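Local coordinates for protein acyl-CoA dehydrogenase (PDB 2Z1Q) that binds FAD and probably catalyses the 2,3-dehydrogenation of saturated acyl-CoA, passing the electrons on to an acceptor, at residues A145-E150 and H189-F194; F205-D210 and E236-P241. All blocks are in the same frame, centred on the assembly; numbering follows the deposited sequence.

Interaction 1: A145-E150 and H189-F194. With FAD (flavin-adenine dinucleotide), chain D.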
ATOM      1  N   ALA B 145      -7.544  17.542  24.178  1.00 25.05           N
ATOM      2  CA  ALA B 145      -8.154  16.597  23.246  1.00 25.00           C
ATOM      3  C   ALA B 145      -9.226  17.332  22.447  1.00 25.78           C
ATOM      4  O   ALA B 145      -9.794  18.327  22.911  1.00 26.59           O
ATOM      5  CB  ALA B 145      -8.770  15.422  23.998  1.00 23.69           C
ATOM      6  N   TYR B 146      -9.511  16.818  21.257  1.00 25.00           N
ATOM      7  CA  TYR B 146     -10.478  17.413  20.340  1.00 25.00           C
ATOM      8  C   TYR B 146     -11.562  16.381  20.053  1.00 26.20           C
ATOM      9  O   TYR B 146     -11.273  15.301  19.539  1.00 26.34           O
ATOM     10  CB  TYR B 146      -9.741  17.761  19.049  1.00 24.15           C
ATOM     11  CG  TYR B 146     -10.501  18.591  18.057  1.00 22.66           C
ATOM     12  CD1 TYR B 146     -10.735  19.942  18.281  1.00 22.33           C
ATOM     13  CD2 TYR B 146     -10.913  18.041  16.843  1.00 23.08           C
ATOM     14  CE1 TYR B 146     -11.355  20.736  17.310  1.00 22.44           C
ATOM     15  CE2 TYR B 146     -11.526  18.810  15.877  1.00 20.06           C
ATOM     16  CZ  TYR B 146     -11.745  20.156  16.109  1.00 21.90           C
ATOM     17  OH  TYR B 146     -12.347  20.913  15.133  1.00 23.07           O
ATOM     18  N   CYS B 147     -12.805  16.723  20.361  1.00 26.77           N
ATOM     19  CA  CYS B 147     -13.907  15.795  20.171  1.00 27.73           C
ATOM     20  C   CYS B 147     -14.942  16.275  19.172  1.00 27.35           C
ATOM     21  O   CYS B 147     -15.920  16.927  19.526  1.00 27.07           O
ATOM     22  CB  CYS B 147     -14.568  15.504  21.520  1.00 30.16           C
ATOM     23  SG  CYS B 147     -13.565  14.545  22.550  1.00 32.97           S
ATOM     24  N   LEU B 148     -14.726  15.909  17.917  1.00 25.43           N
ATOM     25  CA  LEU B 148     -15.609  16.302  16.850  1.00 24.53           C
ATOM     26  C   LEU B 148     -16.326  15.113  16.222  1.00 23.97           C
ATOM     27  O   LEU B 148     -17.539  15.113  16.099  1.00 22.53           O
ATOM     28  CB  LEU B 148     -14.810  17.054  15.790  1.00 26.28           C
ATOM     29  CG  LEU B 148     -15.574  17.428  14.523  1.00 27.54           C
ATOM     30  CD1 LEU B 148     -16.877  18.086  14.922  1.00 28.98           C
ATOM     31  CD2 LEU B 148     -14.742  18.359  13.651  1.00 26.60           C
ATOM     32  N   THR B 149     -15.552  14.109  15.832  1.00 24.85           N
ATOM     33  CA  THR B 149     -16.089  12.919  15.189  1.00 26.14           C
ATOM     34  C   THR B 149     -17.035  12.098  16.073  1.00 26.57           C
ATOM     35  O   THR B 149     -16.858  12.018  17.282  1.00 25.62           O
ATOM     36  CB  THR B 149     -14.926  12.016  14.703  1.00 24.31           C
ATOM     37  OG1 THR B 149     -14.177  12.706  13.695  1.00 24.09           O
ATOM     38  CG2 THR B 149     -15.459  10.715  14.126  1.00 23.38           C
ATOM     39  N   GLU B 150     -18.046  11.502  15.453  1.00 27.48           N
ATOM     40  CA  GLU B 150     -19.008  10.664  16.168  1.00 29.54           C
ATOM     41  C   GLU B 150     -19.207   9.372  15.372  1.00 30.69           C
ATOM     42  O   GLU B 150     -18.836   9.299  14.199  1.00 31.13           O
ATOM     43  CB  GLU B 150     -20.347  11.403  16.341  1.00 30.97           C
ATOM     44  CG  GLU B 150     -20.214  12.719  17.120  1.00 33.61           C
ATOM     45  CD  GLU B 150     -21.552  13.354  17.470  1.00 35.30           C
ATOM     46  OE1 GLU B 150     -22.609  12.725  17.249  1.00 34.44           O
ATOM     47  OE2 GLU B 150     -21.541  14.493  17.981  1.00 37.61           O
ATOM     48  N   HIS B 189      -6.643  16.347  29.888  1.00 28.43           N
ATOM     49  CA  HIS B 189      -7.258  17.112  30.973  1.00 26.48           C
ATOM     50  C   HIS B 189      -8.336  18.037  30.432  1.00 26.23           C
ATOM     51  O   HIS B 189      -9.352  18.276  31.087  1.00 23.44           O
ATOM     52  CB  HIS B 189      -6.202  17.960  31.685  1.00 28.72           C
ATOM     53  CG  HIS B 189      -5.026  17.171  32.164  1.00 32.19           C
ATOM     54  ND1 HIS B 189      -5.039  16.478  33.354  1.00 33.13           N
ATOM     55  CD2 HIS B 189      -3.835  16.897  31.577  1.00 31.40           C
ATOM     56  CE1 HIS B 189      -3.909  15.808  33.478  1.00 33.54           C
ATOM     57  NE2 HIS B 189      -3.161  16.043  32.414  1.00 33.21           N
ATOM     58  N   LEU B 190      -8.105  18.578  29.239  1.00 25.99           N
ATOM     59  CA  LEU B 190      -9.067  19.488  28.632  1.00 26.76           C
ATOM     60  C   LEU B 190      -9.654  18.895  27.353  1.00 27.94           C
ATOM     61  O   LEU B 190      -8.941  18.309  26.543  1.00 28.18           O
ATOM     62  CB  LEU B 190      -8.405  20.833  28.328  1.00 26.91           C
ATOM     63  CG  LEU B 190      -9.304  21.923  27.734  1.00 29.24           C
ATOM     64  CD1 LEU B 190     -10.407  22.279  28.719  1.00 27.52           C
ATOM     65  CD2 LEU B 190      -8.468  23.150  27.416  1.00 29.89           C
ATOM     66  N   PHE B 191     -10.959  19.062  27.169  1.00 28.72           N
ATOM     67  CA  PHE B 191     -11.645  18.528  25.992  1.00 28.82           C
ATOM     68  C   PHE B 191     -12.466  19.583  25.248  1.00 29.37           C
ATOM     69  O   PHE B 191     -13.332  20.231  25.839  1.00 30.47           O
ATOM     70  CB  PHE B 191     -12.596  17.384  26.400  1.00 27.07           C
ATOM     71  CG  PHE B 191     -11.907  16.090  26.733  1.00 26.28           C
ATOM     72  CD1 PHE B 191     -11.720  15.123  25.750  1.00 25.83           C
ATOM     73  CD2 PHE B 191     -11.467  15.823  28.030  1.00 25.71           C
ATOM     74  CE1 PHE B 191     -11.106  13.908  26.050  1.00 23.34           C
ATOM     75  CE2 PHE B 191     -10.853  14.599  28.338  1.00 25.77           C
ATOM     76  CZ  PHE B 191     -10.674  13.647  27.346  1.00 23.70           C
ATOM     77  N   THR B 192     -12.211  19.750  23.953  1.00 28.59           N
ATOM     78  CA  THR B 192     -13.008  20.690  23.156  1.00 29.79           C
ATOM     79  C   THR B 192     -14.063  19.809  22.463  1.00 30.17           C
ATOM     80  O   THR B 192     -13.740  19.033  21.563  1.00 30.76           O
ATOM     81  CB  THR B 192     -12.131  21.453  22.109  1.00 28.51           C
ATOM     82  OG1 THR B 192     -11.216  22.313  22.793  1.00 28.36           O
ATOM     83  CG2 THR B 192     -13.000  22.305  21.195  1.00 28.34           C
ATOM     84  N   VAL B 193     -15.317  19.911  22.900  1.00 31.40           N
ATOM     85  CA  VAL B 193     -16.381  19.082  22.337  1.00 30.74           C
ATOM     86  C   VAL B 193     -17.384  19.847  21.495  1.00 31.91           C
ATOM     87  O   VAL B 193     -17.810  20.939  21.871  1.00 32.02           O
ATOM     88  CB  VAL B 193     -17.150  18.378  23.458  1.00 30.74           C
ATOM     89  CG1 VAL B 193     -18.155  17.370  22.878  1.00 30.07           C
ATOM     90  CG2 VAL B 193     -16.166  17.719  24.391  1.00 28.44           C
ATOM     91  N   PHE B 194     -17.787  19.270  20.367  1.00 31.14           N
ATOM     92  CA  PHE B 194     -18.762  19.936  19.518  1.00 32.19           C
ATOM     93  C   PHE B 194     -20.155  19.339  19.698  1.00 33.30           C
ATOM     94  O   PHE B 194     -20.327  18.115  19.718  1.00 32.42           O
ATOM     95  CB  PHE B 194     -18.338  19.863  18.039  1.00 31.50           C
ATOM     96  CG  PHE B 194     -17.086  20.640  17.735  1.00 30.53           C
ATOM     97  CD1 PHE B 194     -15.852  20.217  18.224  1.00 31.18           C
ATOM     98  CD2 PHE B 194     -17.145  21.807  16.986  1.00 30.53           C
ATOM     99  CE1 PHE B 194     -14.698  20.947  17.969  1.00 31.64           C
ATOM    100  CE2 PHE B 194     -15.985  22.547  16.722  1.00 30.84           C
ATOM    101  CZ  PHE B 194     -14.763  22.113  17.215  1.00 31.32           C
TER
HETATM  102  PA  FAD D 701     -16.103   6.939   6.529  1.00 58.81           P
HETATM  103  O1A FAD D 701     -14.987   6.304   7.185  1.00 59.25           O
HETATM  104  O2A FAD D 701     -17.410   7.455   7.289  1.00 53.71           O
HETATM  105  O5B FAD D 701     -15.802   7.615   5.149  1.00 55.78           O
HETATM  106  C5B FAD D 701     -15.715   6.616   4.133  1.00 59.30           C
HETATM  107  C4B FAD D 701     -15.584   7.506   2.918  1.00 61.19           C
HETATM  108  O4B FAD D 701     -15.250   8.835   2.967  1.00 62.11           O
HETATM  109  C3B FAD D 701     -15.108   6.908   1.517  1.00 63.84           C
HETATM  110  O3B FAD D 701     -16.180   6.210   0.872  1.00 68.54           O
HETATM  111  C2B FAD D 701     -14.748   8.331   0.924  1.00 63.41           C
HETATM  112  O2B FAD D 701     -14.813   8.452  -0.501  1.00 66.50           O
HETATM  113  C1B FAD D 701     -15.856   8.943   1.731  1.00 59.22           C
HETATM  114  N9A FAD D 701     -16.450  10.216   1.450  1.00 54.87           N
HETATM  115  C8A FAD D 701     -16.941  11.005   2.450  1.00 52.76           C
HETATM  116  N7A FAD D 701     -17.462  12.070   1.962  1.00 53.63           N
HETATM  117  C5A FAD D 701     -17.325  12.056   0.619  1.00 52.34           C
HETATM  118  C6A FAD D 701     -17.702  12.941  -0.435  1.00 50.91           C
HETATM  119  N6A FAD D 701     -18.349  14.122  -0.134  1.00 49.90           N
HETATM  120  N1A FAD D 701     -17.396  12.580  -1.712  1.00 50.43           N
HETATM  121  C2A FAD D 701     -16.792  11.431  -1.999  1.00 49.93           C
HETATM  122  N3A FAD D 701     -16.447  10.597  -1.038  1.00 50.47           N
HETATM  123  C4A FAD D 701     -16.680  10.835   0.263  1.00 52.41           C
HETATM  124  N1  FAD D 701     -11.489  12.678  15.511  1.00 35.69           N
HETATM  125  C2  FAD D 701     -11.487  13.773  16.301  1.00 36.47           C
HETATM  126  O2  FAD D 701     -12.460  14.510  16.271  1.00 34.39           O
HETATM  127  N3  FAD D 701     -10.464  14.079  17.139  1.00 37.13           N
HETATM  128  C4  FAD D 701      -9.342  13.287  17.247  1.00 36.51           C
HETATM  129  O4  FAD D 701      -8.438  13.562  17.997  1.00 37.98           O
HETATM  130  C4X FAD D 701      -9.286  12.057  16.419  1.00 38.14           C
HETATM  131  N5  FAD D 701      -8.257  11.195  16.471  1.00 36.94           N
HETATM  132  C5X FAD D 701      -8.254  10.054  15.735  1.00 36.90           C
HETATM  133  C6  FAD D 701      -7.178   9.101  15.843  1.00 38.14           C
HETATM  134  C7  FAD D 701      -7.223   7.907  15.103  1.00 37.62           C
HETATM  135  C7M FAD D 701      -6.099   6.900  15.244  1.00 37.61           C
HETATM  136  C8  FAD D 701      -8.323   7.639  14.226  1.00 37.25           C
HETATM  137  C8M FAD D 701      -8.414   6.363  13.420  1.00 36.19           C
HETATM  138  C9  FAD D 701      -9.350   8.549  14.108  1.00 35.46           C
HETATM  139  C9A FAD D 701      -9.348   9.766  14.856  1.00 38.84           C
HETATM  140  N10 FAD D 701     -10.435  10.662  14.748  1.00 39.97           N
HETATM  141  C10 FAD D 701     -10.460  11.807  15.519  1.00 37.95           C
HETATM  142  C1' FAD D 701     -11.491  10.277  13.848  1.00 43.89           C
HETATM  143  C2' FAD D 701     -11.466  10.969  12.477  1.00 47.36           C
HETATM  144  O2' FAD D 701     -11.692  12.365  12.603  1.00 50.93           O
HETATM  145  C3' FAD D 701     -12.571  10.251  11.771  1.00 49.93           C
HETATM  146  O3' FAD D 701     -12.188   8.848  11.688  1.00 48.91           O
HETATM  147  C4' FAD D 701     -12.839  10.702  10.362  1.00 49.39           C
HETATM  148  O4' FAD D 701     -13.256  12.067  10.267  1.00 51.96           O
HETATM  149  C5' FAD D 701     -13.884   9.727   9.955  1.00 50.08           C
HETATM  150  O5' FAD D 701     -14.294   9.840   8.687  1.00 45.76           O
HETATM  151  P   FAD D 701     -15.128   8.473   8.589  1.00 46.08           P
HETATM  152  O1P FAD D 701     -14.229   7.375   9.032  1.00 39.23           O
HETATM  153  O2P FAD D 701     -16.434   8.521   9.559  1.00 41.37           O
HETATM  154  O3P FAD D 701     -15.479   8.371   6.997  1.00 47.90           O
HETATM  155  O   HOH W   1      -9.259  20.969  23.943  1.00 30.09           O

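Interaction 2: F205-D210 and E236-P241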
ATOM      1  N   PHE B 205     -17.535  23.447  22.906  1.00 30.78           N
ATOM      2  CA  PHE B 205     -17.534  23.612  24.362  1.00 32.31           C
ATOM      3  C   PHE B 205     -16.245  23.125  25.021  1.00 32.72           C
ATOM      4  O   PHE B 205     -15.648  22.141  24.591  1.00 33.48           O
ATOM      5  CB  PHE B 205     -18.703  22.844  25.003  1.00 33.40           C
ATOM      6  CG  PHE B 205     -20.060  23.266  24.520  1.00 35.04           C
ATOM      7  CD1 PHE B 205     -20.544  22.842  23.284  1.00 34.78           C
ATOM      8  CD2 PHE B 205     -20.866  24.079  25.310  1.00 35.63           C
ATOM      9  CE1 PHE B 205     -21.806  23.219  22.845  1.00 32.67           C
ATOM     10  CE2 PHE B 205     -22.136  24.463  24.874  1.00 36.77           C
ATOM     11  CZ  PHE B 205     -22.604  24.031  23.642  1.00 34.63           C
ATOM     12  N   LEU B 206     -15.827  23.810  26.081  1.00 34.01           N
ATOM     13  CA  LEU B 206     -14.626  23.424  26.825  1.00 33.95           C
ATOM     14  C   LEU B 206     -15.109  22.545  27.980  1.00 33.70           C
ATOM     15  O   LEU B 206     -15.913  22.988  28.795  1.00 34.45           O
ATOM     16  CB  LEU B 206     -13.913  24.661  27.368  1.00 33.42           C
ATOM     17  CG  LEU B 206     -13.457  25.691  26.327  1.00 34.54           C
ATOM     18  CD1 LEU B 206     -13.163  27.026  27.009  1.00 32.66           C
ATOM     19  CD2 LEU B 206     -12.232  25.169  25.583  1.00 33.89           C
ATOM     20  N   VAL B 207     -14.633  21.300  28.035  1.00 33.41           N
ATOM     21  CA  VAL B 207     -15.038  20.364  29.081  1.00 32.37           C
ATOM     22  C   VAL B 207     -13.817  19.810  29.786  1.00 32.41           C
ATOM     23  O   VAL B 207     -12.911  19.267  29.153  1.00 32.83           O
ATOM     24  CB  VAL B 207     -15.850  19.173  28.488  1.00 32.57           C
ATOM     25  CG1 VAL B 207     -16.409  18.287  29.613  1.00 29.94           C
ATOM     26  CG2 VAL B 207     -16.965  19.703  27.623  1.00 30.95           C
ATOM     27  N   GLU B 208     -13.793  19.952  31.102  1.00 31.61           N
ATOM     28  CA  GLU B 208     -12.670  19.454  31.872  1.00 33.48           C
ATOM     29  C   GLU B 208     -12.872  17.971  32.132  1.00 32.67           C
ATOM     30  O   GLU B 208     -14.001  17.516  32.328  1.00 31.24           O
ATOM     31  CB  GLU B 208     -12.556  20.239  33.174  1.00 35.12           C
ATOM     32  CG  GLU B 208     -12.596  21.739  32.907  1.00 38.06           C
ATOM     33  CD  GLU B 208     -12.253  22.576  34.122  1.00 39.54           C
ATOM     34  OE1 GLU B 208     -13.039  22.572  35.090  1.00 41.28           O
ATOM     35  OE2 GLU B 208     -11.196  23.241  34.111  1.00 38.31           O
ATOM     36  N   ARG B 209     -11.773  17.225  32.116  1.00 32.57           N
ATOM     37  CA  ARG B 209     -11.838  15.792  32.328  1.00 33.49           C
ATOM     38  C   ARG B 209     -12.638  15.397  33.567  1.00 35.32           C
ATOM     39  O   ARG B 209     -13.471  14.499  33.498  1.00 36.29           O
ATOM     40  CB  ARG B 209     -10.434  15.205  32.431  1.00 30.62           C
ATOM     41  CG  ARG B 209     -10.431  13.690  32.389  1.00 28.22           C
ATOM     42  CD  ARG B 209      -9.091  13.121  32.781  1.00 28.48           C
ATOM     43  NE  ARG B 209      -9.057  11.677  32.582  1.00 30.65           N
ATOM     44  CZ  ARG B 209      -8.970  11.085  31.394  1.00 29.86           C
ATOM     45  NH1 ARG B 209      -8.901  11.813  30.287  1.00 24.83           N
ATOM     46  NH2 ARG B 209      -8.972   9.759  31.317  1.00 30.03           N
ATOM     47  N   ASP B 210     -12.388  16.068  34.687  1.00 37.53           N
ATOM     48  CA  ASP B 210     -13.080  15.745  35.939  1.00 39.91           C
ATOM     49  C   ASP B 210     -14.548  16.174  36.025  1.00 40.36           C
ATOM     50  O   ASP B 210     -15.077  16.370  37.121  1.00 42.88           O
ATOM     51  CB  ASP B 210     -12.303  16.336  37.130  1.00 42.11           C
ATOM     52  CG  ASP B 210     -10.924  15.700  37.307  1.00 44.56           C
ATOM     53  OD1 ASP B 210     -10.139  16.201  38.148  1.00 45.99           O
ATOM     54  OD2 ASP B 210     -10.627  14.699  36.617  1.00 44.21           O
ATOM     55  N   GLU B 236     -22.962  11.796  29.268  1.00 32.91           N
ATOM     56  CA  GLU B 236     -24.270  11.517  29.853  1.00 35.16           C
ATOM     57  C   GLU B 236     -24.600  12.653  30.812  1.00 35.59           C
ATOM     58  O   GLU B 236     -24.075  12.704  31.919  1.00 37.00           O
ATOM     59  CB  GLU B 236     -24.246  10.186  30.609  1.00 35.39           C
ATOM     60  CG  GLU B 236     -23.903   8.979  29.740  1.00 39.84           C
ATOM     61  CD  GLU B 236     -23.721   7.695  30.540  1.00 42.58           C
ATOM     62  OE1 GLU B 236     -23.270   6.692  29.949  1.00 44.90           O
ATOM     63  OE2 GLU B 236     -24.030   7.681  31.754  1.00 45.53           O
ATOM     64  N   ASP B 237     -25.464  13.564  30.377  1.00 36.94           N
ATOM     65  CA  ASP B 237     -25.862  14.719  31.176  1.00 39.51           C
ATOM     66  C   ASP B 237     -24.647  15.468  31.738  1.00 38.70           C
ATOM     67  O   ASP B 237     -24.473  15.554  32.954  1.00 38.35           O
ATOM     68  CB  ASP B 237     -26.781  14.287  32.329  1.00 42.11           C
ATOM     69  CG  ASP B 237     -28.106  13.724  31.841  1.00 44.30           C
ATOM     70  OD1 ASP B 237     -28.712  14.323  30.930  1.00 44.99           O
ATOM     71  OD2 ASP B 237     -28.545  12.685  32.377  1.00 46.25           O
ATOM     72  N   VAL B 238     -23.811  16.010  30.854  1.00 37.65           N
ATOM     73  CA  VAL B 238     -22.624  16.749  31.280  1.00 38.63           C
ATOM     74  C   VAL B 238     -22.924  18.240  31.473  1.00 40.22           C
ATOM     75  O   VAL B 238     -23.396  18.914  30.553  1.00 39.51           O
ATOM     76  CB  VAL B 238     -21.459  16.599  30.260  1.00 39.11           C
ATOM     77  CG1 VAL B 238     -20.324  17.534  30.618  1.00 37.14           C
ATOM     78  CG2 VAL B 238     -20.954  15.160  30.242  1.00 37.15           C
ATOM     79  N   LYS B 239     -22.654  18.734  32.682  1.00 40.99           N
ATOM     80  CA  LYS B 239     -22.876  20.135  33.030  1.00 41.98           C
ATOM     81  C   LYS B 239     -21.681  20.972  32.601  1.00 41.66           C
ATOM     82  O   LYS B 239     -20.554  20.736  33.030  1.00 41.12           O
ATOM     83  CB  LYS B 239     -23.074  20.290  34.542  1.00 45.04           C
ATOM     84  CG  LYS B 239     -24.325  19.630  35.097  1.00 49.42           C
ATOM     85  CD  LYS B 239     -25.558  20.497  34.900  1.00 54.43           C
ATOM     86  CE  LYS B 239     -25.525  21.715  35.808  1.00 56.40           C
ATOM     87  NZ  LYS B 239     -25.464  21.311  37.244  1.00 59.45           N
ATOM     88  N   VAL B 240     -21.939  21.956  31.750  1.00 42.06           N
ATOM     89  CA  VAL B 240     -20.892  22.830  31.257  1.00 41.86           C
ATOM     90  C   VAL B 240     -21.283  24.291  31.464  1.00 42.32           C
ATOM     91  O   VAL B 240     -22.299  24.757  30.941  1.00 40.99           O
ATOM     92  CB  VAL B 240     -20.621  22.568  29.759  1.00 42.38           C
ATOM     93  CG1 VAL B 240     -19.549  23.499  29.252  1.00 42.93           C
ATOM     94  CG2 VAL B 240     -20.180  21.122  29.558  1.00 43.43           C
ATOM     95  N   PRO B 241     -20.486  25.023  32.254  1.00 42.64           N
ATOM     96  CA  PRO B 241     -20.749  26.436  32.530  1.00 43.28           C
ATOM     97  C   PRO B 241     -20.945  27.232  31.240  1.00 44.43           C
ATOM     98  O   PRO B 241     -20.208  27.049  30.269  1.00 43.86           O
ATOM     99  CB  PRO B 241     -19.503  26.870  33.293  1.00 42.90           C
ATOM    100  CG  PRO B 241     -19.166  25.636  34.074  1.00 42.55           C
ATOM    101  CD  PRO B 241     -19.341  24.534  33.048  1.00 41.82           C
TER

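Interaction 1: A145-E150 and H189-F194
Ala145 O is gripped by two donors: Thr192 N at 3.0 Å, its N-H...O nearly straight at 170°, and a water 2.9 Å from that oxygen. The same water accepts from Thr192 OG1 at 2.6 Å, so it bridges the threonine hydroxyl to the neighbouring strand's carbonyl. Cys147 N to Thr192 O, 2.8 Å, continues this parallel ladder of the acyl-CoA dehydrogenase middle domain, and Phe194 N to Cys147 O closes it. Between the ladder residues Ala145 and Cys147, Tyr146 O points the other way and accepts from FAD N3 at 2.8 Å; just past the strand, Leu148 N and Thr149 N both donate to FAD O2. Thr149 OG1 adds a hydrogen bond to the ribityl O2'. With CG anti to the backbone N (chi1 -170°), the Tyr146 ring reaches Phe194, whose edge meets its face in an offset T-shaped pair, planes at 70° and Tyr146 CE1 to Phe194 CE1 3.4 Å. With an alanine in place of Tyr146, a gap would probably open beside the flavin and the Phe194 edge would lose its aromatic face. Leu148 CD1 makes an off-centre CH-pi contact with the Phe194 ring. On the other face, Ala145 CB and Cys147 SG meet Phe191, SG at the ring edge, and all three side chains pack on Ile182 of strand 172-183, whereas Tyr146 and Phe194 rest against helix 252-288.

Interaction 2: F205-D210 and E236-P241
Val238 makes the first contact, its CG1 lying 4.1 Å from CG1 of Val207. It enters its strand through a G1 beta bulge, in which it and Asp237, the residue just before it, both face Leu175; the Asp237 amide is hydrogen-bonded to the side chain of Asn176. In both valines CG1 is the branch anti to the backbone N (chi1 172° for Val238), and the two side chains cross obliquely with their methyl ends touching. The side chain of Val238 also touches Leu175 and Thr211. The evidence for side-chain packing rather than strand pairing is direct: the axes of strands 205-208 and 238-241 approach no closer than 7.6 Å, run at 117° to each other, and share no backbone hydrogen bonds. Strand 238-241 pairs instead with strand 172-183, and strand 201-208 with strands 190-197 and 245-246. Two walls of the middle beta domain of the acyl-CoA dehydrogenase fold thus meet through apolar side chains, with all five touching residues buried. Two residues on, Val240 points the same way and forks over the opposing strand. Its CG2 stands 4.0 Å from CG2 of Val207, the side chains crossing at about a right angle, while CG1, opposite the backbone N (chi1 179°), reaches back along strand 205-208 to lie 3.7 Å from Leu206 O and 4.2 Å from CD2 of Phe205, which it approaches obliquely. The Phe205 ring also packs on Val245, beyond the end of strand 238-241, and on Ala195 of strand 190-197.

Overall arrangement
From the N terminus, interaction 1 closes first: the chain leaves 145-150, builds strands 163-166 and 172-183, and returns at 189-194. Interaction 2 then opens at 205-210 and closes at 236-241, after strands 214-216 and 230-235. The two loops are therefore in series, neither nested nor crossed. They meet in the antiparallel pair of strands 190-197 and 201-208, where Phe191 O to Val207 N (2.8 Å) and Val193 O to Phe205 N (2.7 Å) are probable hydrogen bonds and Val193 packs on Val207. With centres about 11 Å apart, they link the flavin-binding edge of the middle domain to its farther wall, strand 238-241.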